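Local coordinates for possible substrate binding protein of ABC transporter system (Rhodopseudomonas palustris, PDB 3N0X) that probably binds branched-chain amino acids or related substrates outside the cytoplasm and hands them to an ABC transporter for uptake, at residues I119-R124 with D332-Q337; I144-Q149 with A170-E175; A242-L247 with F342-D347. All coordinates share one frame; numbering follows the deposited sequence. Where two conformers were deposited one is given.

Contact 1: residues I119-R124 with D332-Q337; sequences IFRTGR and DHQALQ
The rings of F120 and H333 lie in an offset stack, centroids 3.8 Å apart and planes 5° from parallel, with H333 ND1 over the centre of the phenyl face. The same nitrogen donates to I119 O at 2.7 Å; the acceptor lies in the imidazole plane, although the donor stands above the carbonyl plane. Backbones bridge once: R121 N reaches H333 O (3.1 Å), and A335 N reaches R121 O (2.8 Å). Beyond this bridge two glutamine amides take over. A bend in the Q334 chain (chi2 64°) brings its amide back to the other segment, where OE1 takes R121 NE on an in-plane lone pair at 2.8 Å and NE2 donates to G123 O at 2.9 Å. Q334 NE2 and Q337 NE2 also reach A335 O from opposite faces of its carbonyl plane; Q337 NE2 gives its other bond to T122 O (3.1 Å), while K323 takes the oxygen, OE1, of the same amide. A leucine in place of Q334 would probably leave R121 NE and G123 O without these mates. Second-shell groups fix the first: E315 holds H333 NE2, W115 meets the imidazole edge-to-face, and A105, A107 and T111 bind the R121 guanidinium. The contact ties the outermost strand, 119-121, of the six-stranded lobe sheet to the start of strand 335-345. Strand 100-102 pairs with 119-121, while T122 packs against strand 324-328 and helix 283-302.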
ATOM      1  N   ILE A 119       1.360 -17.412   4.195  1.00 13.46           N
ATOM      2  CA  ILE A 119       1.048 -15.998   3.971  1.00 13.71           C
ATOM      3  C   ILE A 119       1.944 -15.395   2.883  1.00 14.47           C
ATOM      4  O   ILE A 119       3.176 -15.451   2.962  1.00 15.73           O
ATOM      5  CB  ILE A 119       1.205 -15.173   5.292  1.00 14.15           C
ATOM      6  CG1 ILE A 119       0.442 -15.800   6.452  1.00 15.91           C
ATOM      7  CG2 ILE A 119       0.794 -13.676   5.067  1.00 14.91           C
ATOM      8  CD1 ILE A 119      -1.004 -16.133   6.175  1.00 16.38           C
ATOM      9  N   PHE A 120       1.291 -14.834   1.858  1.00 13.45           N
ATOM     10  CA  PHE A 120       1.938 -14.005   0.860  1.00 13.06           C
ATOM     11  C   PHE A 120       1.238 -12.644   0.908  1.00 14.53           C
ATOM     12  O   PHE A 120       0.158 -12.492   1.466  1.00 15.12           O
ATOM     13  CB  PHE A 120       1.858 -14.602  -0.537  1.00 12.99           C
ATOM     14  CG  PHE A 120       2.706 -15.838  -0.738  1.00 13.88           C
ATOM     15  CD1 PHE A 120       2.303 -17.081  -0.213  1.00 17.01           C
ATOM     16  CD2 PHE A 120       3.922 -15.758  -1.368  1.00 14.40           C
ATOM     17  CE1 PHE A 120       3.096 -18.200  -0.398  1.00 16.05           C
ATOM     18  CE2 PHE A 120       4.698 -16.876  -1.559  1.00 15.06           C
ATOM     19  CZ  PHE A 120       4.297 -18.089  -1.070  1.00 16.12           C
ATOM     20  N   ARG A 121       1.875 -11.625   0.355  1.00 13.24           N
ATOM     21  CA  ARG A 121       1.259 -10.293   0.358  1.00 13.42           C
ATOM     22  C   ARG A 121       1.547  -9.559  -0.928  1.00 12.98           C
ATOM     23  O   ARG A 121       2.702  -9.301  -1.239  1.00 13.08           O
ATOM     24  CB  ARG A 121       1.733  -9.445   1.540  1.00 13.82           C
ATOM     25  CG  ARG A 121       1.161  -8.016   1.443  1.00 15.24           C
ATOM     26  CD  ARG A 121       0.973  -7.313   2.715  1.00 14.03           C
ATOM     27  NE  ARG A 121       2.169  -7.257   3.555  1.00 13.52           N
ATOM     28  CZ  ARG A 121       2.135  -6.776   4.805  1.00 14.61           C
ATOM     29  NH1 ARG A 121       1.023  -6.305   5.278  1.00 13.50           N
ATOM     30  NH2 ARG A 121       3.215  -6.800   5.584  1.00 13.81           N
ATOM     31  N   THR A 122       0.474  -9.155  -1.626  1.00 12.94           N
ATOM     32  CA  THR A 122       0.583  -8.258  -2.774  1.00 12.95           C
ATOM     33  C   THR A 122       0.509  -6.761  -2.378  1.00 13.38           C
ATOM     34  O   THR A 122       1.130  -5.938  -3.051  1.00 16.67           O
ATOM     35  CB  THR A 122      -0.471  -8.569  -3.834  1.00 13.41           C
ATOM     36  OG1 THR A 122      -1.779  -8.551  -3.241  1.00 13.10           O
ATOM     37  CG2 THR A 122      -0.220  -9.904  -4.469  1.00 14.64           C
ATOM     38  N   GLY A 123      -0.259  -6.446  -1.341  1.00 14.22           N
ATOM     39  CA  GLY A 123      -0.351  -5.075  -0.862  1.00 15.45           C
ATOM     40  C   GLY A 123       1.025  -4.586  -0.461  1.00 15.70           C
ATOM     41  O   GLY A 123       1.902  -5.376  -0.086  1.00 16.30           O
ATOM     42  N   ARG A 124       1.279  -3.291  -0.595  1.00 13.59           N
ATOM     43  CA  ARG A 124       2.527  -2.775  -0.030  1.00 14.02           C
ATOM     44  C   ARG A 124       2.396  -2.768   1.488  1.00 13.58           C
ATOM     45  O   ARG A 124       1.313  -2.671   2.038  1.00 14.79           O
ATOM     46  CB  ARG A 124       2.935  -1.408  -0.590  1.00 15.57           C
ATOM     47  CG  ARG A 124       2.439  -0.180   0.143  1.00 15.30           C
ATOM     48  CD  ARG A 124       0.925  -0.038   0.106  1.00 14.38           C
ATOM     49  NE  ARG A 124       0.480   1.192   0.741  1.00 13.36           N
ATOM     50  CZ  ARG A 124      -0.773   1.522   1.037  1.00 15.07           C
ATOM     51  NH1 ARG A 124      -1.818   0.762   0.676  1.00 15.62           N
ATOM     52  NH2 ARG A 124      -0.999   2.658   1.705  1.00 16.69           N
ATOM     53  N   ASP A 332      10.280 -13.717   2.955  1.00 14.47           N
ATOM     54  CA  ASP A 332       9.104 -13.231   3.728  1.00 14.07           C
ATOM     55  C   ASP A 332       7.808 -13.120   2.941  1.00 14.42           C
ATOM     56  O   ASP A 332       6.773 -12.690   3.483  1.00 15.36           O
ATOM     57  CB  ASP A 332       9.409 -11.884   4.435  1.00 14.18           C
ATOM     58  CG  ASP A 332       9.675 -10.745   3.483  1.00 16.36           C
ATOM     59  OD1 ASP A 332       9.740 -10.991   2.257  1.00 15.22           O
ATOM     60  OD2 ASP A 332       9.819  -9.587   3.986  1.00 17.91           O
ATOM     61  N   HIS A 333       7.875 -13.568   1.690  1.00 14.29           N
ATOM     62  CA  HIS A 333       6.707 -13.613   0.801  1.00 13.27           C
ATOM     63  C   HIS A 333       6.040 -12.260   0.554  1.00 14.19           C
ATOM     64  O   HIS A 333       4.889 -12.214   0.148  1.00 14.89           O
ATOM     65  CB  HIS A 333       5.646 -14.569   1.350  1.00 13.89           C
ATOM     66  CG  HIS A 333       6.096 -15.989   1.489  1.00 14.99           C
ATOM     67  ND1 HIS A 333       5.274 -16.955   2.038  1.00 14.59           N
ATOM     68  CD2 HIS A 333       7.244 -16.612   1.132  1.00 15.88           C
ATOM     69  CE1 HIS A 333       5.899 -18.123   1.998  1.00 15.82           C
ATOM     70  NE2 HIS A 333       7.103 -17.944   1.476  1.00 16.75           N
ATOM     71  N   GLN A 334       6.766 -11.171   0.779  1.00 13.61           N
ATOM     72  CA  GLN A 334       6.265  -9.812   0.506  1.00 12.58           C
ATOM     73  C   GLN A 334       6.519  -9.476  -0.957  1.00 12.98           C
ATOM     74  O   GLN A 334       7.615  -9.710  -1.477  1.00 13.21           O
ATOM     75  CB  GLN A 334       7.011  -8.800   1.361  1.00 13.75           C
ATOM     76  CG  GLN A 334       6.702  -7.345   1.036  1.00 14.11           C
ATOM     77  CD  GLN A 334       5.237  -6.960   1.302  1.00 14.06           C
ATOM     78  OE1 GLN A 334       4.722  -7.220   2.381  1.00 15.10           O
ATOM     79  NE2 GLN A 334       4.552  -6.366   0.298  1.00 14.07           N
ATOM     80  N   ALA A 335       5.497  -8.962  -1.632  1.00 13.76           N
ATOM     81  CA  ALA A 335       5.684  -8.461  -2.989  1.00 12.74           C
ATOM     82  C   ALA A 335       6.542  -7.199  -2.958  1.00 12.67           C
ATOM     83  O   ALA A 335       6.096  -6.150  -2.513  1.00 13.13           O
ATOM     84  CB  ALA A 335       4.337  -8.167  -3.677  1.00 13.84           C
ATOM     85  N   LEU A 336       7.728  -7.304  -3.539  1.00 12.85           N
ATOM     86  CA  LEU A 336       8.513  -6.133  -3.869  1.00 13.02           C
ATOM     87  C   LEU A 336       7.881  -5.499  -5.115  1.00 12.81           C
ATOM     88  O   LEU A 336       7.361  -6.188  -5.973  1.00 12.19           O
ATOM     89  CB  LEU A 336       9.943  -6.512  -4.113  1.00 14.87           C
ATOM     90  CG  LEU A 336      10.609  -7.191  -2.899  1.00 15.32           C
ATOM     91  CD1 LEU A 336      12.090  -7.401  -3.253  1.00 20.08           C
ATOM     92  CD2 LEU A 336      10.419  -6.400  -1.580  1.00 17.88           C
ATOM     93  N   GLN A 337       7.915  -4.178  -5.180  1.00 13.26           N
ATOM     94  CA  GLN A 337       7.177  -3.447  -6.193  1.00 13.26           C
ATOM     95  C   GLN A 337       7.731  -2.039  -6.297  1.00 12.78           C
ATOM     96  O   GLN A 337       8.344  -1.517  -5.369  1.00 12.68           O
ATOM     97  CB  GLN A 337       5.684  -3.431  -5.825  1.00 13.35           C
ATOM     98  CG  GLN A 337       5.365  -2.826  -4.423  1.00 12.29           C
ATOM     99  CD  GLN A 337       3.962  -3.098  -4.010  1.00 15.04           C
ATOM    100  OE1 GLN A 337       3.056  -2.334  -4.369  1.00 12.63           O
ATOM    101  NE2 GLN A 337       3.749  -4.222  -3.294  1.00 13.13           N
TER

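Contact 2: residues I144-Q149 with A170-E175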
ATOM      1  N   ILE A 144      15.999  17.116   6.909  1.00 15.35           N
ATOM      2  CA  ILE A 144      14.644  16.720   7.181  1.00 14.60           C
ATOM      3  C   ILE A 144      14.377  16.733   8.690  1.00 14.69           C
ATOM      4  O   ILE A 144      15.240  16.392   9.499  1.00 15.17           O
ATOM      5  CB  ILE A 144      14.377  15.320   6.598  1.00 15.07           C
ATOM      6  CG1 ILE A 144      14.415  15.442   5.074  1.00 20.04           C
ATOM      7  CG2 ILE A 144      13.010  14.764   7.045  1.00 15.20           C
ATOM      8  CD1 ILE A 144      14.626  14.203   4.370  1.00 22.32           C
ATOM      9  N   ALA A 145      13.174  17.186   9.073  1.00 13.35           N
ATOM     10  CA  ALA A 145      12.631  16.941  10.392  1.00 11.44           C
ATOM     11  C   ALA A 145      11.357  16.147  10.197  1.00 12.75           C
ATOM     12  O   ALA A 145      10.570  16.435   9.263  1.00 12.56           O
ATOM     13  CB  ALA A 145      12.272  18.267  11.120  1.00 12.15           C
ATOM     14  N   THR A 146      11.088  15.206  11.090  1.00 13.42           N
ATOM     15  CA  THR A 146       9.888  14.393  10.944  1.00 11.54           C
ATOM     16  C   THR A 146       8.842  14.726  12.018  1.00 12.58           C
ATOM     17  O   THR A 146       9.164  15.084  13.137  1.00 12.98           O
ATOM     18  CB  THR A 146      10.212  12.869  10.993  1.00 11.93           C
ATOM     19  OG1 THR A 146      10.833  12.530  12.239  1.00 12.96           O
ATOM     20  CG2 THR A 146      11.159  12.422   9.782  1.00 14.28           C
ATOM     21  N   LEU A 147       7.569  14.572  11.645  1.00 13.10           N
ATOM     22  CA  LEU A 147       6.455  14.685  12.579  1.00 13.04           C
ATOM     23  C   LEU A 147       5.645  13.407  12.429  1.00 12.80           C
ATOM     24  O   LEU A 147       5.268  13.008  11.318  1.00 12.38           O
ATOM     25  CB  LEU A 147       5.566  15.887  12.259  1.00 13.11           C
ATOM     26  CG  LEU A 147       4.263  16.043  13.055  1.00 13.94           C
ATOM     27  CD1 LEU A 147       4.567  16.199  14.547  1.00 15.45           C
ATOM     28  CD2 LEU A 147       3.464  17.253  12.495  1.00 14.74           C
ATOM     29  N   ALA A 148       5.316  12.812  13.579  1.00 13.82           N
ATOM     30  CA  ALA A 148       4.550  11.574  13.634  1.00 12.88           C
ATOM     31  C   ALA A 148       3.740  11.561  14.909  1.00 14.21           C
ATOM     32  O   ALA A 148       4.022  12.322  15.851  1.00 14.04           O
ATOM     33  CB  ALA A 148       5.500  10.344  13.582  1.00 13.18           C
ATOM     34  N   GLN A 149       2.728  10.701  14.927  1.00 14.34           N
ATOM     35  CA  GLN A 149       1.961  10.392  16.135  1.00 13.89           C
ATOM     36  C   GLN A 149       2.749   9.427  17.038  1.00 13.93           C
ATOM     37  O   GLN A 149       3.478   8.540  16.557  1.00 14.51           O
ATOM     38  CB  GLN A 149       0.649   9.741  15.714  1.00 14.10           C
ATOM     39  CG  GLN A 149      -0.234  10.670  14.890  1.00 18.00           C
ATOM     40  CD  GLN A 149      -1.193   9.948  14.000  1.00 17.90           C
ATOM     41  OE1 GLN A 149      -0.815   9.150  13.148  1.00 17.79           O
ATOM     42  NE2 GLN A 149      -2.490  10.193  14.232  1.00 23.90           N
ATOM     43  N   ALA A 170      20.942  12.788   2.694  1.00 17.86           N
ATOM     44  CA  ALA A 170      20.160  13.740   3.488  1.00 16.94           C
ATOM     45  C   ALA A 170      20.444  13.562   4.976  1.00 16.65           C
ATOM     46  O   ALA A 170      20.796  12.466   5.412  1.00 19.06           O
ATOM     47  CB  ALA A 170      18.669  13.520   3.232  1.00 16.06           C
ATOM     48  N   THR A 171      20.253  14.646   5.729  1.00 16.82           N
ATOM     49  CA  THR A 171      20.465  14.661   7.186  1.00 18.32           C
ATOM     50  C   THR A 171      19.096  14.726   7.855  1.00 18.18           C
ATOM     51  O   THR A 171      18.221  15.465   7.396  1.00 17.28           O
ATOM     52  CB  THR A 171      21.319  15.889   7.588  1.00 19.56           C
ATOM     53  OG1 THR A 171      22.615  15.756   6.981  1.00 20.88           O
ATOM     54  CG2 THR A 171      21.492  16.003   9.091  1.00 22.20           C
ATOM     55  N   LEU A 172      18.929  13.978   8.939  1.00 17.23           N
ATOM     56  CA  LEU A 172      17.739  14.055   9.785  1.00 16.54           C
ATOM     57  C   LEU A 172      18.067  14.904  10.993  1.00 16.92           C
ATOM     58  O   LEU A 172      18.863  14.504  11.837  1.00 18.45           O
ATOM     59  CB  LEU A 172      17.289  12.659  10.222  1.00 16.04           C
ATOM     60  CG  LEU A 172      16.106  12.580  11.196  1.00 21.39           C
ATOM     61  CD1 LEU A 172      14.856  13.127  10.523  1.00 20.20           C
ATOM     62  CD2 LEU A 172      15.892  11.145  11.732  1.00 22.00           C
ATOM     63  N   ALA A 173      17.455  16.075  11.093  1.00 17.16           N
ATOM     64  CA  ALA A 173      17.762  17.021  12.164  1.00 17.70           C
ATOM     65  C   ALA A 173      17.045  16.705  13.472  1.00 18.40           C
ATOM     66  O   ALA A 173      17.590  16.903  14.562  1.00 20.72           O
ATOM     67  CB  ALA A 173      17.361  18.414  11.733  1.00 17.77           C
ATOM     68  N   THR A 174      15.788  16.282  13.380  1.00 16.11           N
ATOM     69  CA  THR A 174      14.975  16.063  14.611  1.00 16.52           C
ATOM     70  C   THR A 174      13.768  15.223  14.269  1.00 13.98           C
ATOM     71  O   THR A 174      13.369  15.159  13.097  1.00 14.55           O
ATOM     72  CB  THR A 174      14.515  17.373  15.281  1.00 16.57           C
ATOM     73  OG1 THR A 174      14.078  17.074  16.614  1.00 21.37           O
ATOM     74  CG2 THR A 174      13.381  18.093  14.496  1.00 18.43           C
ATOM     75  N   GLU A 175      13.236  14.548  15.293  1.00 14.45           N
ATOM     76  CA  GLU A 175      12.019  13.730  15.216  1.00 14.04           C
ATOM     77  C   GLU A 175      11.086  14.190  16.307  1.00 15.61           C
ATOM     78  O   GLU A 175      11.492  14.280  17.484  1.00 18.00           O
ATOM     79  CB  GLU A 175      12.346  12.253  15.421  1.00 15.51           C
ATOM     80  CG  GLU A 175      13.330  11.621  14.495  1.00 16.05           C
ATOM     81  CD  GLU A 175      13.821  10.287  15.027  1.00 20.34           C
ATOM     82  OE1 GLU A 175      13.007   9.401  15.428  1.00 19.17           O
ATOM     83  OE2 GLU A 175      15.062  10.150  15.124  1.00 23.05           O
TER
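I144 and T146 share one face of this strand pair with L172 and E175, while A145 and T174 lie on the other; no aromatic ring takes part, and the flat groups that meet are peptide units. The strands are the two parallel arms of a beta-alpha-beta unit, strand 142-149, helix 152-165 and strand 171-178, within the four-stranded parallel sheet of one lobe of the leucine-binding protein fold. Their directions differ by 35°. I144 turns both its backbone N and its O to the neighbouring strand: N donates to T171 O at 2.8 Å, and O accepts from A173 N at 2.7 Å. One residue later the register slips. T146 N turns to T174 O (3.0 Å) instead of A173 O, so A173 and T174 together stand opposite A145, as in a beta bulge; A173 has helical backbone angles, and L172 and E175 come to the same face although three positions apart. A145 CA also approaches T174 O at 3.3 Å in a CA-H...O contact. On the A145 face the two methyls, A145 CB and T174 CG2, meet at 3.6 Å, and helix 186-196 covers them. On the other face helix 152-165 packs over I144, T146 and L172. L172 CD1 touches two methyls of the neighbouring strand, 4.3 Å from I144 CG2 and 3.8 Å from T146 CG2, the T146 and L172 side chains crossing at about a right angle. E175 carries its carboxylate away to K162 and Y177. Its stem runs alongside T146, whose chi1 of 60° sets the hydroxyl between backbone N and carbonyl carbon, with OG1 3.5 Å from E175 CG.

Contact 3: residues A242-L247 with F342-D347; sequences AAYKRL and FKVKVD
The far end of the long strand 335-345, part of the antiparallel sheet of this periplasmic binding protein fold, meets a turn of helical backbone shape in the loop between strands 229-233 and 251-254. Valine methyls on Y244, K245 and L247 carbonyls make the contact, without a hydrogen bond between the segments. V344 lies against the carbonyl end of the turn: its CB lies 3.6 Å from L247 O and its CG1 3.6 Å from Y244 O, an oxygen already engaged by L247 N (2.9 Å). With CG1 anti to the backbone N (chi1 168°), the other methyl, CG2, is directed to the edge of the Y244 ring, 4.3 Å from CD2. The phenol is anchored beyond the contact, its OH bonded to G234 O. Just past L247 the loop joins the sheet, G249 and M250 forming backbone bonds with V344, so the turn leads directly into strand pairing. At the more open end the K245 chain runs alongside V346 and D347, its CE 3.9 Å from D347 O, and its NZ bonds V350 O. V346 CG2 presses on the backbone of the same lysine, 3.2 Å from K245 O.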
ATOM      1  N   ALA A 242      -7.911  15.470  -2.104  1.00 15.79           N
ATOM      2  CA  ALA A 242      -8.567  16.793  -2.193  1.00 18.45           C
ATOM      3  C   ALA A 242      -7.818  17.814  -1.304  1.00 19.42           C
ATOM      4  O   ALA A 242      -7.549  18.954  -1.730  1.00 18.52           O
ATOM      5  CB  ALA A 242     -10.052  16.722  -1.782  1.00 19.01           C
ATOM      6  N   ALA A 243      -7.463  17.376  -0.089  1.00 18.56           N
ATOM      7  CA  ALA A 243      -6.742  18.231   0.855  1.00 20.53           C
ATOM      8  C   ALA A 243      -5.377  18.647   0.336  1.00 19.04           C
ATOM      9  O   ALA A 243      -4.872  19.721   0.679  1.00 20.17           O
ATOM     10  CB  ALA A 243      -6.614  17.562   2.228  1.00 21.91           C
ATOM     11  N   TYR A 244      -4.776  17.844  -0.525  1.00 17.52           N
ATOM     12  CA  TYR A 244      -3.462  18.180  -1.029  1.00 17.91           C
ATOM     13  C   TYR A 244      -3.468  19.321  -2.069  1.00 18.08           C
ATOM     14  O   TYR A 244      -2.413  19.829  -2.420  1.00 18.06           O
ATOM     15  CB  TYR A 244      -2.772  16.956  -1.668  1.00 19.73           C
ATOM     16  CG  TYR A 244      -2.360  15.764  -0.778  1.00 19.37           C
ATOM     17  CD1 TYR A 244      -3.174  15.279   0.257  1.00 26.40           C
ATOM     18  CD2 TYR A 244      -1.226  15.052  -1.072  1.00 19.34           C
ATOM     19  CE1 TYR A 244      -2.790  14.176   1.012  1.00 26.29           C
ATOM     20  CE2 TYR A 244      -0.849  13.955  -0.321  1.00 19.53           C
ATOM     21  CZ  TYR A 244      -1.613  13.529   0.725  1.00 19.06           C
ATOM     22  OH  TYR A 244      -1.284  12.402   1.480  1.00 20.31           O
ATOM     23  N   LYS A 245      -4.647  19.734  -2.541  1.00 18.45           N
ATOM     24  CA  LYS A 245      -4.760  20.894  -3.418  1.00 19.53           C
ATOM     25  C   LYS A 245      -4.301  22.193  -2.738  1.00 20.13           C
ATOM     26  O   LYS A 245      -4.026  23.179  -3.415  1.00 23.11           O
ATOM     27  CB  LYS A 245      -6.194  21.019  -3.989  1.00 20.33           C
ATOM     28  CG  LYS A 245      -6.518  19.858  -4.928  1.00 19.26           C
ATOM     29  CD  LYS A 245      -8.001  19.814  -5.361  1.00 21.47           C
ATOM     30  CE  LYS A 245      -8.394  20.963  -6.224  1.00 20.93           C
ATOM     31  NZ  LYS A 245      -9.820  20.866  -6.651  1.00 17.42           N
ATOM     32  N   ARG A 246      -4.196  22.179  -1.410  1.00 20.84           N
ATOM     33  CA  ARG A 246      -3.626  23.289  -0.641  1.00 24.96           C
ATOM     34  C   ARG A 246      -2.087  23.268  -0.564  1.00 23.82           C
ATOM     35  O   ARG A 246      -1.503  24.202   0.002  1.00 23.99           O
ATOM     36  CB  ARG A 246      -4.196  23.264   0.786  1.00 28.29           C
ATOM     37  CG  ARG A 246      -5.660  23.786   0.902  1.00 40.75           C
ATOM     38  CD  ARG A 246      -5.732  25.243   1.403  1.00 53.46           C
ATOM     39  NE  ARG A 246      -5.356  25.363   2.825  1.00 60.33           N
ATOM     40  CZ  ARG A 246      -4.167  25.771   3.288  1.00 62.44           C
ATOM     41  NH1 ARG A 246      -3.181  26.142   2.467  1.00 65.75           N
ATOM     42  NH2 ARG A 246      -3.961  25.813   4.597  1.00 60.42           N
ATOM     43  N   LEU A 247      -1.446  22.261  -1.188  1.00 19.78           N
ATOM     44  CA  LEU A 247       0.007  22.029  -1.092  1.00 19.84           C
ATOM     45  C   LEU A 247       0.687  21.939  -2.475  1.00 18.10           C
ATOM     46  O   LEU A 247       1.356  20.939  -2.786  1.00 17.09           O
ATOM     47  CB  LEU A 247       0.245  20.734  -0.296  1.00 21.72           C
ATOM     48  CG  LEU A 247      -0.365  20.651   1.116  1.00 26.77           C
ATOM     49  CD1 LEU A 247      -0.470  19.208   1.641  1.00 32.03           C
ATOM     50  CD2 LEU A 247       0.485  21.532   2.008  1.00 29.03           C
ATOM     51  N   PHE A 342       6.332  11.580  -6.556  1.00 10.71           N
ATOM     52  CA  PHE A 342       5.358  12.502  -7.213  1.00 11.84           C
ATOM     53  C   PHE A 342       5.614  13.931  -6.791  1.00 12.58           C
ATOM     54  O   PHE A 342       6.327  14.199  -5.820  1.00 12.76           O
ATOM     55  CB  PHE A 342       3.903  12.141  -6.859  1.00 11.74           C
ATOM     56  CG  PHE A 342       3.583  12.342  -5.411  1.00 11.63           C
ATOM     57  CD1 PHE A 342       3.226  13.591  -4.902  1.00 13.58           C
ATOM     58  CD2 PHE A 342       3.641  11.264  -4.516  1.00 11.97           C
ATOM     59  CE1 PHE A 342       2.991  13.774  -3.564  1.00 12.60           C
ATOM     60  CE2 PHE A 342       3.361  11.439  -3.155  1.00 11.91           C
ATOM     61  CZ  PHE A 342       3.036  12.709  -2.673  1.00 11.23           C
ATOM     62  N   LYS A 343       5.029  14.865  -7.565  1.00 13.20           N
ATOM     63  CA  LYS A 343       4.968  16.273  -7.221  0.70 14.01           C
ATOM     64  C   LYS A 343       3.511  16.722  -7.427  1.00 13.95           C
ATOM     65  O   LYS A 343       2.896  16.417  -8.485  1.00 14.99           O
ATOM     66  CB  LYS A 343       5.924  17.100  -8.077  0.70 13.73           C
ATOM     67  CG  LYS A 343       6.034  18.576  -7.672  0.70 18.31           C
ATOM     68  CD  LYS A 343       7.137  19.328  -8.449  0.70 20.80           C
ATOM     69  CE  LYS A 343       7.422  20.669  -7.802  0.70 25.60           C
ATOM     70  NZ  LYS A 343       8.094  20.533  -6.454  0.70 22.97           N
ATOM     71  N   VAL A 344       2.932  17.395  -6.432  1.00 14.01           N
ATOM     72  CA  VAL A 344       1.559  17.829  -6.537  1.00 13.63           C
ATOM     73  C   VAL A 344       1.402  18.960  -7.568  1.00 15.45           C
ATOM     74  O   VAL A 344       2.124  19.982  -7.510  1.00 15.31           O
ATOM     75  CB  VAL A 344       1.014  18.305  -5.158  1.00 14.14           C
ATOM     76  CG1 VAL A 344      -0.349  19.045  -5.301  1.00 14.47           C
ATOM     77  CG2 VAL A 344       0.882  17.120  -4.178  1.00 13.93           C
ATOM     78  N   LYS A 345       0.414  18.788  -8.462  1.00 15.38           N
ATOM     79  CA  LYS A 345      -0.071  19.836  -9.360  1.00 16.94           C
ATOM     80  C   LYS A 345      -1.523  20.122  -8.986  1.00 16.65           C
ATOM     81  O   LYS A 345      -2.307  19.203  -8.780  1.00 16.22           O
ATOM     82  CB  LYS A 345       0.032  19.431 -10.831  1.00 18.77           C
ATOM     83  CG  LYS A 345      -0.639  20.451 -11.821  1.00 23.34           C
ATOM     84  N   VAL A 346      -1.899  21.386  -8.874  1.00 16.43           N
ATOM     85  CA  VAL A 346      -3.278  21.714  -8.517  1.00 17.50           C
ATOM     86  C   VAL A 346      -4.042  22.136  -9.780  1.00 18.36           C
ATOM     87  O   VAL A 346      -3.685  23.127 -10.422  1.00 19.17           O
ATOM     88  CB  VAL A 346      -3.300  22.871  -7.506  1.00 18.67           C
ATOM     89  CG1 VAL A 346      -4.739  23.268  -7.194  1.00 22.38           C
ATOM     90  CG2 VAL A 346      -2.558  22.499  -6.202  1.00 19.13           C
ATOM     91  N   ASP A 347      -5.017  21.319 -10.184  1.00 17.41           N
ATOM     92  CA  ASP A 347      -5.887  21.637 -11.314  1.00 16.87           C
ATOM     93  C   ASP A 347      -7.258  21.893 -10.699  1.00 15.90           C
ATOM     94  O   ASP A 347      -7.867  20.967 -10.138  1.00 16.45           O
ATOM     95  CB  ASP A 347      -5.914  20.455 -12.262  1.00 18.26           C
ATOM     96  CG  ASP A 347      -6.796  20.689 -13.469  1.00 21.97           C
ATOM     97  OD1 ASP A 347      -7.686  21.578 -13.406  1.00 21.06           O
ATOM     98  OD2 ASP A 347      -6.587  19.969 -14.485  1.00 21.89           O
TER

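How the contacts relate
Contact 1 is buried, its centre about 10 Å from the centre of the chain; those of contacts 2 and 3 lie about 22 and 20 Å from it, and both are partly buried. Contacts 1 and 3 both use strand 335-345, one at its beginning and one at its end, with centres about 29 Å apart. Contact 2 shares no strand with either and joins chain neighbours through a single helix, whereas contact 1 spans 207 residues. The chemistry differs accordingly: contact 1 relies on side-chain amides and a ring stack where regular pairing stops, contact 2 on backbone bonds inside a sheet, contact 3 on methyls against carbonyl oxygens.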